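Local structure of modulator protein RSBR (Bacillus subtilis, 2BNL) at residues E17-W22 and V41-S46; L26-E31 and W92-T97; K47-I52 and R118-I123. The protein regulates sigma-B activity in salt and heat stress as a stressosome component that stimulates the RsbT kinase, this chain being its N-terminal non-heme globin domain. All blocks are in the same frame, centred on the assembly; numbering follows the deposited sequence.

Interaction 1 (E17-W22 and V41-S46); sequences ELLQLW and VYENIS
L19 and W22 pack against E43 and S46 where helices 15-30 and 39-54 of the non-heme globin fold meet. L19 sends CD1 across the gap. This methyl lies 3.3 Å from the backbone O of E43 and 3.5 Å from E43 CG. It also rests 3.8 Å from S46 CB. CG of L19 stands anti to the backbone N (chi1 164°), which swings the isobutyl group over to the E43-S46 side. E43 offers the base of its chain, not its carboxylate. W22 touches with its CB and its backbone, not its indole: W22 C is 3.6 Å from S46 OG. No hydrogen bond joins the two segments.

The small side chain of S46 points at the other helix and permits a close approach. CA of L19 comes within 5.7 Å of CA of S46, and the segment axes pass 8.9 Å apart at 130°, closer to antiparallel than parallel. S46 OG is buried but has partners. It gives a 3.0 Å hydrogen bond to Y42 O one turn earlier, the oxygen that also receives S46 N. A weak bond links the hydroxyl to T23 OG1. With an alanine here, Y42 O would probably lose its second donor, keeping only S46 N, and a small gap would be likely to open beside W22 CB where the hydroxyl had been.

Further out, the indole of W22 is positioned from several sides. Its ring stacks with F91 of helix 81-100, and it touches I50 and L53 of helix 39-54. On one face of the ring, L18 O sits 3.2 Å above the plane, displaced toward the rim.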
loop_
_atom_site.group_PDB
_atom_site.type_symbol
_atom_site.label_atom_id
_atom_site.label_comp_id
_atom_site.label_asym_id
_atom_site.label_seq_id
_atom_site.Cartn_x
_atom_site.Cartn_y
_atom_site.Cartn_z
ATOM N N GLU A 17 -17.040 -5.783 -15.605
ATOM C CA GLU A 17 -17.551 -5.067 -14.449
ATOM C C GLU A 17 -16.432 -4.358 -13.687
ATOM O O GLU A 17 -16.553 -3.208 -13.250
ATOM C CB GLU A 17 -18.215 -5.994 -13.411
ATOM C CG GLU A 17 -19.603 -6.442 -13.711
ATOM C CD GLU A 17 -20.501 -6.764 -12.373
ATOM O OE1 GLU A 17 -19.971 -6.749 -11.177
ATOM O OE2 GLU A 17 -21.773 -7.016 -12.563
ATOM N N LEU A 18 -15.329 -5.085 -13.438
ATOM C CA LEU A 18 -14.231 -4.489 -12.717
ATOM C C LEU A 18 -13.572 -3.340 -13.465
ATOM O O LEU A 18 -13.203 -2.388 -12.878
ATOM C CB LEU A 18 -13.213 -5.565 -12.320
ATOM C CG LEU A 18 -13.756 -6.575 -11.315
ATOM C CD1 LEU A 18 -12.722 -7.769 -10.964
ATOM C CD2 LEU A 18 -14.070 -5.843 -9.978
ATOM N N LEU A 19 -13.441 -3.458 -14.754
ATOM C CA LEU A 19 -12.847 -2.479 -15.583
ATOM C C LEU A 19 -13.665 -1.150 -15.385
ATOM O O LEU A 19 -13.077 -0.095 -15.282
ATOM C CB LEU A 19 -12.730 -2.936 -17.037
ATOM C CG LEU A 19 -12.459 -1.905 -18.230
ATOM C CD1 LEU A 19 -11.059 -1.200 -18.401
ATOM C CD2 LEU A 19 -12.749 -2.441 -19.594
ATOM N N GLN A 20 -14.991 -1.279 -15.451
ATOM C CA GLN A 20 -15.875 -0.104 -15.287
ATOM C C GLN A 20 -15.741 0.477 -13.882
ATOM O O GLN A 20 -15.641 1.663 -13.705
ATOM C CB GLN A 20 -17.328 -0.539 -15.617
ATOM C CG GLN A 20 -18.430 0.546 -15.305
ATOM C CD GLN A 20 -18.276 1.850 -16.126
ATOM O OE1 GLN A 20 -17.380 1.952 -17.018
ATOM N NE2 GLN A 20 -19.172 2.890 -15.817
ATOM N N LEU A 21 -15.754 -0.381 -12.875
ATOM C CA LEU A 21 -15.615 0.050 -11.505
ATOM C C LEU A 21 -14.298 0.849 -11.246
ATOM O O LEU A 21 -14.305 1.885 -10.621
ATOM C CB LEU A 21 -15.646 -1.202 -10.624
ATOM C CG LEU A 21 -15.691 -0.997 -9.145
ATOM C CD1 LEU A 21 -17.105 -0.469 -8.729
ATOM C CD2 LEU A 21 -15.409 -2.308 -8.417
ATOM N N TRP A 22 -13.198 0.279 -11.690
ATOM C CA TRP A 22 -11.896 0.868 -11.557
ATOM C C TRP A 22 -11.696 2.104 -12.404
ATOM O O TRP A 22 -11.066 3.026 -11.959
ATOM C CB TRP A 22 -10.809 -0.209 -11.760
ATOM C CG TRP A 22 -10.869 -1.187 -10.691
ATOM C CD1 TRP A 22 -11.531 -1.078 -9.529
ATOM C CD2 TRP A 22 -10.299 -2.511 -10.703
ATOM N NE1 TRP A 22 -11.356 -2.223 -8.783
ATOM C CE2 TRP A 22 -10.588 -3.097 -9.480
ATOM C CE3 TRP A 22 -9.562 -3.237 -11.645
ATOM C CZ2 TRP A 22 -10.182 -4.399 -9.152
ATOM C CZ3 TRP A 22 -9.166 -4.517 -11.302
ATOM C CH2 TRP A 22 -9.479 -5.059 -10.077
ATOM N N VAL A 41 -7.921 7.191 -21.316
ATOM C CA VAL A 41 -6.667 7.065 -20.621
ATOM C C VAL A 41 -6.912 6.270 -19.347
ATOM O O VAL A 41 -6.190 5.319 -19.047
ATOM C CB VAL A 41 -6.005 8.427 -20.337
ATOM C CG1 VAL A 41 -4.975 8.328 -19.371
ATOM C CG2 VAL A 41 -5.395 8.941 -21.637
ATOM N N TYR A 42 -7.975 6.602 -18.637
ATOM C CA TYR A 42 -8.218 5.876 -17.345
ATOM C C TYR A 42 -8.670 4.465 -17.579
ATOM O O TYR A 42 -8.206 3.513 -16.839
ATOM C CB TYR A 42 -9.183 6.692 -16.461
ATOM C CG TYR A 42 -8.695 8.074 -16.071
ATOM C CD1 TYR A 42 -7.491 8.258 -15.417
ATOM C CD2 TYR A 42 -9.434 9.217 -16.337
ATOM C CE1 TYR A 42 -7.010 9.508 -15.015
ATOM C CE2 TYR A 42 -8.935 10.466 -15.944
ATOM C CZ TYR A 42 -7.731 10.591 -15.297
ATOM O OH TYR A 42 -7.262 11.838 -14.960
ATOM N N GLU A 43 -9.510 4.260 -18.608
ATOM C CA GLU A 43 -9.867 2.904 -18.994
ATOM C C GLU A 43 -8.636 2.020 -19.334
ATOM O O GLU A 43 -8.549 0.893 -18.943
ATOM C CB GLU A 43 -10.905 2.918 -20.126
ATOM C CG GLU A 43 -11.322 1.544 -20.571
ATOM C CD GLU A 43 -12.223 1.530 -21.815
ATOM O OE1 GLU A 43 -13.154 2.349 -21.828
ATOM O OE2 GLU A 43 -11.921 0.770 -22.805
ATOM N N ASN A 44 -7.713 2.587 -20.055
ATOM C CA ASN A 44 -6.522 1.897 -20.476
ATOM C C ASN A 44 -5.632 1.533 -19.286
ATOM O O ASN A 44 -4.999 0.507 -19.268
ATOM C CB ASN A 44 -5.746 2.712 -21.499
ATOM C CG ASN A 44 -6.343 2.694 -22.865
ATOM O OD1 ASN A 44 -7.396 2.135 -23.128
ATOM N ND2 ASN A 44 -5.705 3.414 -23.741
ATOM N N ILE A 45 -5.562 2.419 -18.320
ATOM C CA ILE A 45 -4.928 2.075 -17.035
ATOM C C ILE A 45 -5.580 0.914 -16.287
ATOM O O ILE A 45 -4.868 0.001 -15.854
ATOM C CB ILE A 45 -4.870 3.302 -16.066
ATOM C CG1 ILE A 45 -3.935 4.360 -16.624
ATOM C CG2 ILE A 45 -4.467 2.836 -14.678
ATOM C CD1 ILE A 45 -4.152 5.690 -16.049
ATOM N N SER A 46 -6.912 0.926 -16.179
ATOM C CA SER A 46 -7.634 -0.165 -15.550
ATOM C C SER A 46 -7.421 -1.448 -16.290
ATOM O O SER A 46 -7.307 -2.473 -15.648
ATOM C CB SER A 46 -9.099 0.165 -15.452
ATOM O OG SER A 46 -9.129 1.465 -14.872
#

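Interaction 2 (L26-E31 and W92-T97); sequences LKELSE and WKRLYT
E28 and R94 form a surface salt bridge that joins helix 15-30 to helix 81-100 of the globin fold. The guanidinium of R94 approaches end-on, with NH1 and NH2 both directed at one carboxylate oxygen. R94 NH1 reaches E28 OE1 at 2.8 Å, on its syn side but tilted out of the carboxylate plane. R94 NH2 meets the same oxygen at 3.1 Å, from above that plane and on the same face as NH1. OE1 lies nearly in the guanidinium plane, but the two flat groups are turned 38° apart. The grip is lopsided: two bonds end on OE1, and E28 OE2 takes just a weak one, 3.4 Å from R94 NH2. Both side chains are extended, E28 beyond CG and R94 from CG to NE, and they meet far from their backbones. CG of E28 is anti to the backbone N (chi1 180°), which directs the chain at helix 81-100.

R94 has a second acid: its NE pairs with E90 OE1 on its own helix. The neighbouring K93 makes a salt bridge to D117 of the second subunit. R94 thus places one positive charge between two carboxylates, which probably helps both stay ionised and gives its guanidinium little freedom to turn.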
loop_
_atom_site.group_PDB
_atom_site.type_symbol
_atom_site.label_atom_id
_atom_site.label_comp_id
_atom_site.label_asym_id
_atom_site.label_seq_id
_atom_site.Cartn_x
_atom_site.Cartn_y
_atom_site.Cartn_z
ATOM N N LEU A 26 -10.875 5.882 -10.862
ATOM C CA LEU A 26 -9.849 6.793 -11.361
ATOM C C LEU A 26 -10.419 8.135 -11.696
ATOM O O LEU A 26 -9.879 9.161 -11.335
ATOM C CB LEU A 26 -9.125 6.224 -12.583
ATOM C CG LEU A 26 -8.237 5.016 -12.300
ATOM C CD1 LEU A 26 -7.810 4.376 -13.527
ATOM C CD2 LEU A 26 -6.954 5.375 -11.462
ATOM N N LYS A 27 -11.549 8.114 -12.358
ATOM C CA LYS A 27 -12.178 9.329 -12.754
ATOM C C LYS A 27 -12.583 10.157 -11.549
ATOM O O LYS A 27 -12.360 11.364 -11.498
ATOM C CB LYS A 27 -13.355 8.990 -13.637
ATOM C CG LYS A 27 -12.951 8.523 -15.035
ATOM C CD LYS A 27 -14.202 8.016 -15.830
ATOM C CE LYS A 27 -15.223 9.055 -15.907
ATOM N NZ LYS A 27 -16.275 8.806 -16.959
ATOM N N GLU A 28 -13.179 9.494 -10.561
ATOM C CA GLU A 28 -13.602 10.164 -9.303
ATOM C C GLU A 28 -12.418 10.799 -8.636
ATOM O O GLU A 28 -12.454 11.932 -8.204
ATOM C CB GLU A 28 -14.258 9.116 -8.375
ATOM C CG GLU A 28 -14.743 9.599 -7.071
ATOM C CD GLU A 28 -15.227 8.440 -6.141
ATOM O OE1 GLU A 28 -15.651 7.328 -6.623
ATOM O OE2 GLU A 28 -15.079 8.621 -4.926
ATOM N N LEU A 29 -11.334 10.061 -8.569
ATOM C CA LEU A 29 -10.155 10.591 -7.949
ATOM C C LEU A 29 -9.526 11.726 -8.723
ATOM O O LEU A 29 -8.987 12.696 -8.088
ATOM C CB LEU A 29 -9.126 9.479 -7.684
ATOM C CG LEU A 29 -9.498 8.442 -6.656
ATOM C CD1 LEU A 29 -8.504 7.255 -6.738
ATOM C CD2 LEU A 29 -9.519 9.049 -5.305
ATOM N N SER A 30 -9.586 11.642 -10.055
ATOM C CA SER A 30 -8.959 12.701 -10.888
ATOM C C SER A 30 -9.612 14.089 -10.692
ATOM O O SER A 30 -8.990 15.100 -10.906
ATOM C CB SER A 30 -8.947 12.343 -12.390
ATOM O OG SER A 30 -10.232 12.375 -12.976
ATOM N N GLU A 31 -10.885 14.065 -10.330
ATOM C CA GLU A 31 -11.654 15.275 -10.046
ATOM C C GLU A 31 -11.118 16.098 -8.921
ATOM O O GLU A 31 -11.368 17.285 -8.879
ATOM C CB GLU A 31 -13.100 14.915 -9.818
ATOM C CG GLU A 31 -13.798 14.498 -11.069
ATOM C CD GLU A 31 -13.977 15.673 -12.132
ATOM O OE1 GLU A 31 -13.797 16.933 -11.859
ATOM O OE2 GLU A 31 -14.353 15.315 -13.260
ATOM N N TRP A 92 -8.904 -2.382 -4.621
ATOM C CA TRP A 92 -9.126 -3.658 -3.912
ATOM C C TRP A 92 -10.354 -3.540 -2.980
ATOM O O TRP A 92 -11.101 -4.518 -2.773
ATOM C CB TRP A 92 -7.842 -4.267 -3.296
ATOM C CG TRP A 92 -7.317 -3.634 -2.059
ATOM C CD1 TRP A 92 -6.297 -2.684 -1.944
ATOM C CD2 TRP A 92 -7.842 -3.794 -0.749
ATOM N NE1 TRP A 92 -6.176 -2.291 -0.649
ATOM C CE2 TRP A 92 -7.115 -2.938 0.105
ATOM C CE3 TRP A 92 -8.860 -4.586 -0.204
ATOM C CZ2 TRP A 92 -7.395 -2.841 1.490
ATOM C CZ3 TRP A 92 -9.181 -4.441 1.169
ATOM C CH2 TRP A 92 -8.390 -3.644 2.001
ATOM N N LYS A 93 -10.555 -2.345 -2.438
ATOM C CA LYS A 93 -11.629 -2.106 -1.512
ATOM C C LYS A 93 -12.979 -2.152 -2.174
ATOM O O LYS A 93 -13.981 -2.680 -1.586
ATOM C CB LYS A 93 -11.423 -0.758 -0.809
ATOM C CG LYS A 93 -10.231 -0.806 0.091
ATOM C CD LYS A 93 -10.157 0.563 0.769
ATOM C CE LYS A 93 -8.775 0.945 1.127
ATOM N NZ LYS A 93 -8.950 2.370 1.602
ATOM N N ARG A 94 -12.992 -1.671 -3.423
ATOM C CA ARG A 94 -14.141 -1.762 -4.212
ATOM C C ARG A 94 -14.459 -3.156 -4.703
ATOM O O ARG A 94 -15.612 -3.524 -4.777
ATOM C CB ARG A 94 -14.087 -0.719 -5.312
ATOM C CG ARG A 94 -14.314 0.687 -4.671
ATOM C CD ARG A 94 -14.428 1.848 -5.652
ATOM N NE ARG A 94 -14.129 3.127 -4.950
ATOM C CZ ARG A 94 -14.446 4.353 -5.388
ATOM N NH1 ARG A 94 -15.140 4.527 -6.512
ATOM N NH2 ARG A 94 -14.113 5.405 -4.675
ATOM N N LEU A 95 -13.431 -3.943 -4.966
ATOM C CA LEU A 95 -13.580 -5.344 -5.294
ATOM C C LEU A 95 -14.092 -6.105 -4.044
ATOM O O LEU A 95 -14.981 -6.981 -4.125
ATOM C CB LEU A 95 -12.231 -5.886 -5.800
ATOM C CG LEU A 95 -12.171 -7.426 -5.774
ATOM C CD1 LEU A 95 -13.050 -7.861 -6.923
ATOM C CD2 LEU A 95 -10.825 -8.001 -5.932
ATOM N N TYR A 96 -13.558 -5.757 -2.865
ATOM C CA TYR A 96 -14.088 -6.298 -1.653
ATOM C C TYR A 96 -15.622 -6.130 -1.522
ATOM O O TYR A 96 -16.347 -7.079 -1.271
ATOM C CB TYR A 96 -13.359 -5.758 -0.413
ATOM C CG TYR A 96 -14.129 -6.052 0.839
ATOM C CD1 TYR A 96 -14.092 -7.340 1.433
ATOM C CD2 TYR A 96 -14.929 -5.077 1.418
ATOM C CE1 TYR A 96 -14.790 -7.604 2.557
ATOM C CE2 TYR A 96 -15.663 -5.359 2.562
ATOM C CZ TYR A 96 -15.551 -6.620 3.123
ATOM O OH TYR A 96 -16.220 -6.864 4.258
ATOM N N THR A 97 -16.103 -4.937 -1.709
ATOM C CA THR A 97 -17.577 -4.647 -1.602
ATOM C C THR A 97 -18.347 -5.575 -2.587
ATOM O O THR A 97 -19.313 -6.211 -2.185
ATOM C CB THR A 97 -17.803 -3.191 -1.913
ATOM O OG1 THR A 97 -17.052 -2.387 -1.003
ATOM C CG2 THR A 97 -19.292 -2.764 -1.794
#

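Interaction 3 (K47-I52 and R118-I123); sequences KEYIDI and RFFSPI
Y49 meets F120 inside the domain, phenol against phenyl ring. Its CG is anti to the backbone N (chi1 -171°), and from CB the ring runs out toward helix 109-135. One flank of the ring belongs to helix 15-30, where Y49 CD2 packs on W22 CZ3. Farther out, Y49 CE2 is 4.0 Å from F120 CE1, and Y49 CZ is 4.2 Å from F120 CE1 as well. At the tip, Y49 OH reaches the edge of the F120 ring in its plane, 3.3 Å from F120 CD1. The two side chains cross at about a right angle. The hydroxyl is not left without a polar mate, since it hydrogen-bonds to N124 OD1, one residue past I123. F91 meets the Y49 ring edge-to-face.

This is the core of the globin fold, where helix 39-54 faces helix 109-135. The latter is kinked at P122, whose N makes no bond to the preceding turn. Beyond the kink, I123 points toward helix 39-54. I52 and I123 slide past each other in opposite directions and touch through their CG2 methyls, 3.7 Å apart. I67 and L70 of helix 64-76 also pack on I52. The F120 ring is backed by its neighbour, with F119 CD2 3.6 Å above one face, offset toward the rim.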
loop_
_atom_site.group_PDB
_atom_site.type_symbol
_atom_site.label_atom_id
_atom_site.label_comp_id
_atom_site.label_asym_id
_atom_site.label_seq_id
_atom_site.Cartn_x
_atom_site.Cartn_y
_atom_site.Cartn_z
ATOM N N LYS A 47 -7.438 -1.393 -17.620
ATOM C CA LYS A 47 -7.244 -2.587 -18.427
ATOM C C LYS A 47 -5.812 -3.140 -18.278
ATOM O O LYS A 47 -5.661 -4.358 -18.197
ATOM C CB LYS A 47 -7.669 -2.345 -19.920
ATOM C CG LYS A 47 -7.290 -3.502 -20.854
ATOM C CD LYS A 47 -7.953 -4.794 -20.503
ATOM C CE LYS A 47 -7.779 -5.930 -21.679
ATOM N NZ LYS A 47 -7.778 -7.279 -21.079
ATOM N N GLU A 48 -4.828 -2.285 -18.280
ATOM C CA GLU A 48 -3.394 -2.688 -18.119
ATOM C C GLU A 48 -3.265 -3.311 -16.746
ATOM O O GLU A 48 -2.544 -4.269 -16.543
ATOM C CB GLU A 48 -2.450 -1.505 -18.096
ATOM C CG GLU A 48 -1.640 -1.153 -19.345
ATOM C CD GLU A 48 -0.628 0.018 -19.117
ATOM O OE1 GLU A 48 0.612 -0.289 -19.162
ATOM O OE2 GLU A 48 -1.070 1.237 -18.924
ATOM N N TYR A 49 -3.902 -2.725 -15.755
ATOM C CA TYR A 49 -3.871 -3.341 -14.357
ATOM C C TYR A 49 -4.534 -4.694 -14.235
ATOM O O TYR A 49 -3.966 -5.642 -13.675
ATOM C CB TYR A 49 -4.556 -2.411 -13.407
ATOM C CG TYR A 49 -4.439 -2.770 -11.979
ATOM C CD1 TYR A 49 -3.211 -2.727 -11.321
ATOM C CD2 TYR A 49 -5.537 -3.111 -11.253
ATOM C CE1 TYR A 49 -3.088 -3.003 -9.959
ATOM C CE2 TYR A 49 -5.408 -3.414 -9.859
ATOM C CZ TYR A 49 -4.176 -3.343 -9.236
ATOM O OH TYR A 49 -4.115 -3.572 -7.885
ATOM N N ILE A 50 -5.748 -4.815 -14.791
ATOM C CA ILE A 50 -6.385 -6.119 -14.794
ATOM C C ILE A 50 -5.486 -7.210 -15.498
ATOM O O ILE A 50 -5.456 -8.351 -15.051
ATOM C CB ILE A 50 -7.819 -6.116 -15.449
ATOM C CG1 ILE A 50 -8.779 -5.224 -14.685
ATOM C CG2 ILE A 50 -8.615 -7.485 -15.288
ATOM C CD1 ILE A 50 -10.142 -4.667 -15.480
ATOM N N ASP A 51 -4.869 -6.851 -16.605
ATOM C CA ASP A 51 -4.004 -7.750 -17.373
ATOM C C ASP A 51 -2.815 -8.205 -16.498
ATOM O O ASP A 51 -2.469 -9.353 -16.549
ATOM C CB ASP A 51 -3.426 -7.084 -18.602
ATOM C CG ASP A 51 -4.404 -7.006 -19.768
ATOM O OD1 ASP A 51 -5.552 -7.450 -19.653
ATOM O OD2 ASP A 51 -3.956 -6.484 -20.796
ATOM N N ILE A 52 -2.279 -7.304 -15.690
ATOM C CA ILE A 52 -1.307 -7.647 -14.611
ATOM C C ILE A 52 -1.829 -8.665 -13.607
ATOM O O ILE A 52 -1.164 -9.681 -13.337
ATOM C CB ILE A 52 -0.727 -6.416 -13.901
ATOM C CG1 ILE A 52 0.154 -5.599 -14.870
ATOM C CG2 ILE A 52 -0.021 -6.802 -12.618
ATOM C CD1 ILE A 52 0.239 -4.095 -14.555
ATOM N N ARG A 118 -3.646 -10.839 0.203
ATOM C CA ARG A 118 -2.629 -11.806 -0.212
ATOM C C ARG A 118 -2.304 -11.729 -1.726
ATOM O O ARG A 118 -1.166 -11.860 -2.170
ATOM C CB ARG A 118 -3.111 -13.154 0.120
ATOM C CG ARG A 118 -2.051 -14.027 0.469
ATOM C CD ARG A 118 -2.475 -15.479 0.497
ATOM N NE ARG A 118 -1.258 -16.247 0.115
ATOM C CZ ARG A 118 -0.965 -16.712 -1.100
ATOM N NH1 ARG A 118 -1.795 -16.592 -2.094
ATOM N NH2 ARG A 118 0.189 -17.346 -1.295
ATOM N N PHE A 119 -3.349 -11.617 -2.513
ATOM C CA PHE A 119 -3.215 -11.508 -3.974
ATOM C C PHE A 119 -2.648 -10.166 -4.442
ATOM O O PHE A 119 -1.727 -10.120 -5.236
ATOM C CB PHE A 119 -4.534 -11.844 -4.602
ATOM C CG PHE A 119 -4.543 -11.757 -6.071
ATOM C CD1 PHE A 119 -3.846 -12.644 -6.822
ATOM C CD2 PHE A 119 -5.144 -10.652 -6.705
ATOM C CE1 PHE A 119 -3.860 -12.556 -8.275
ATOM C CE2 PHE A 119 -5.112 -10.518 -8.061
ATOM C CZ PHE A 119 -4.509 -11.480 -8.869
ATOM N N PHE A 120 -3.218 -9.051 -3.960
ATOM C CA PHE A 120 -2.925 -7.734 -4.456
ATOM C C PHE A 120 -1.686 -7.101 -3.870
ATOM O O PHE A 120 -0.989 -6.389 -4.576
ATOM C CB PHE A 120 -4.131 -6.820 -4.094
ATOM C CG PHE A 120 -5.242 -6.912 -5.073
ATOM C CD1 PHE A 120 -5.202 -6.208 -6.266
ATOM C CD2 PHE A 120 -6.321 -7.793 -4.872
ATOM C CE1 PHE A 120 -6.331 -6.288 -7.164
ATOM C CE2 PHE A 120 -7.380 -7.836 -5.827
ATOM C CZ PHE A 120 -7.336 -7.114 -6.948
ATOM N N SER A 121 -1.414 -7.350 -2.573
ATOM C CA SER A 121 -0.349 -6.631 -1.867
ATOM C C SER A 121 1.030 -6.710 -2.600
ATOM O O SER A 121 1.570 -5.708 -2.953
ATOM C CB SER A 121 -0.181 -7.082 -0.363
ATOM O OG SER A 121 0.672 -6.172 0.275
ATOM N N PRO A 122 1.508 -7.916 -2.925
ATOM C CA PRO A 122 2.812 -7.981 -3.682
ATOM C C PRO A 122 2.832 -7.345 -5.112
ATOM O O PRO A 122 3.845 -6.842 -5.584
ATOM C CB PRO A 122 3.099 -9.495 -3.727
ATOM C CG PRO A 122 1.790 -10.188 -3.517
ATOM C CD PRO A 122 0.897 -9.245 -2.699
ATOM N N ILE A 123 1.693 -7.411 -5.789
ATOM C CA ILE A 123 1.531 -6.718 -7.073
ATOM C C ILE A 123 1.631 -5.231 -6.915
ATOM O O ILE A 123 2.435 -4.547 -7.555
ATOM C CB ILE A 123 0.183 -7.039 -7.705
ATOM C CG1 ILE A 123 0.051 -8.505 -7.969
ATOM C CG2 ILE A 123 -0.047 -6.230 -8.949
ATOM C CD1 ILE A 123 -1.437 -9.062 -8.344
#

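How the interactions relate
The three contacts lie in one all-helical globin domain. The centre of interaction 1 is about 10 Å from that of interaction 2 and 13 Å from that of interaction 3; interactions 2 and 3 are about 14 Å apart. Interactions 1 and 2 share helix 15-30, and interactions 1 and 3 share helix 39-54. Along the chain, interaction 1 closes before interaction 3 opens, while interaction 2 interleaves with both. Helices 81-100 and 109-135 supply the later segments of interactions 2 and 3 and also touch the second subunit. L95 packs on F120, so interactions 2 and 3 meet directly. The packing runs from buried interaction 3 through partly buried interaction 1 to a surface salt bridge.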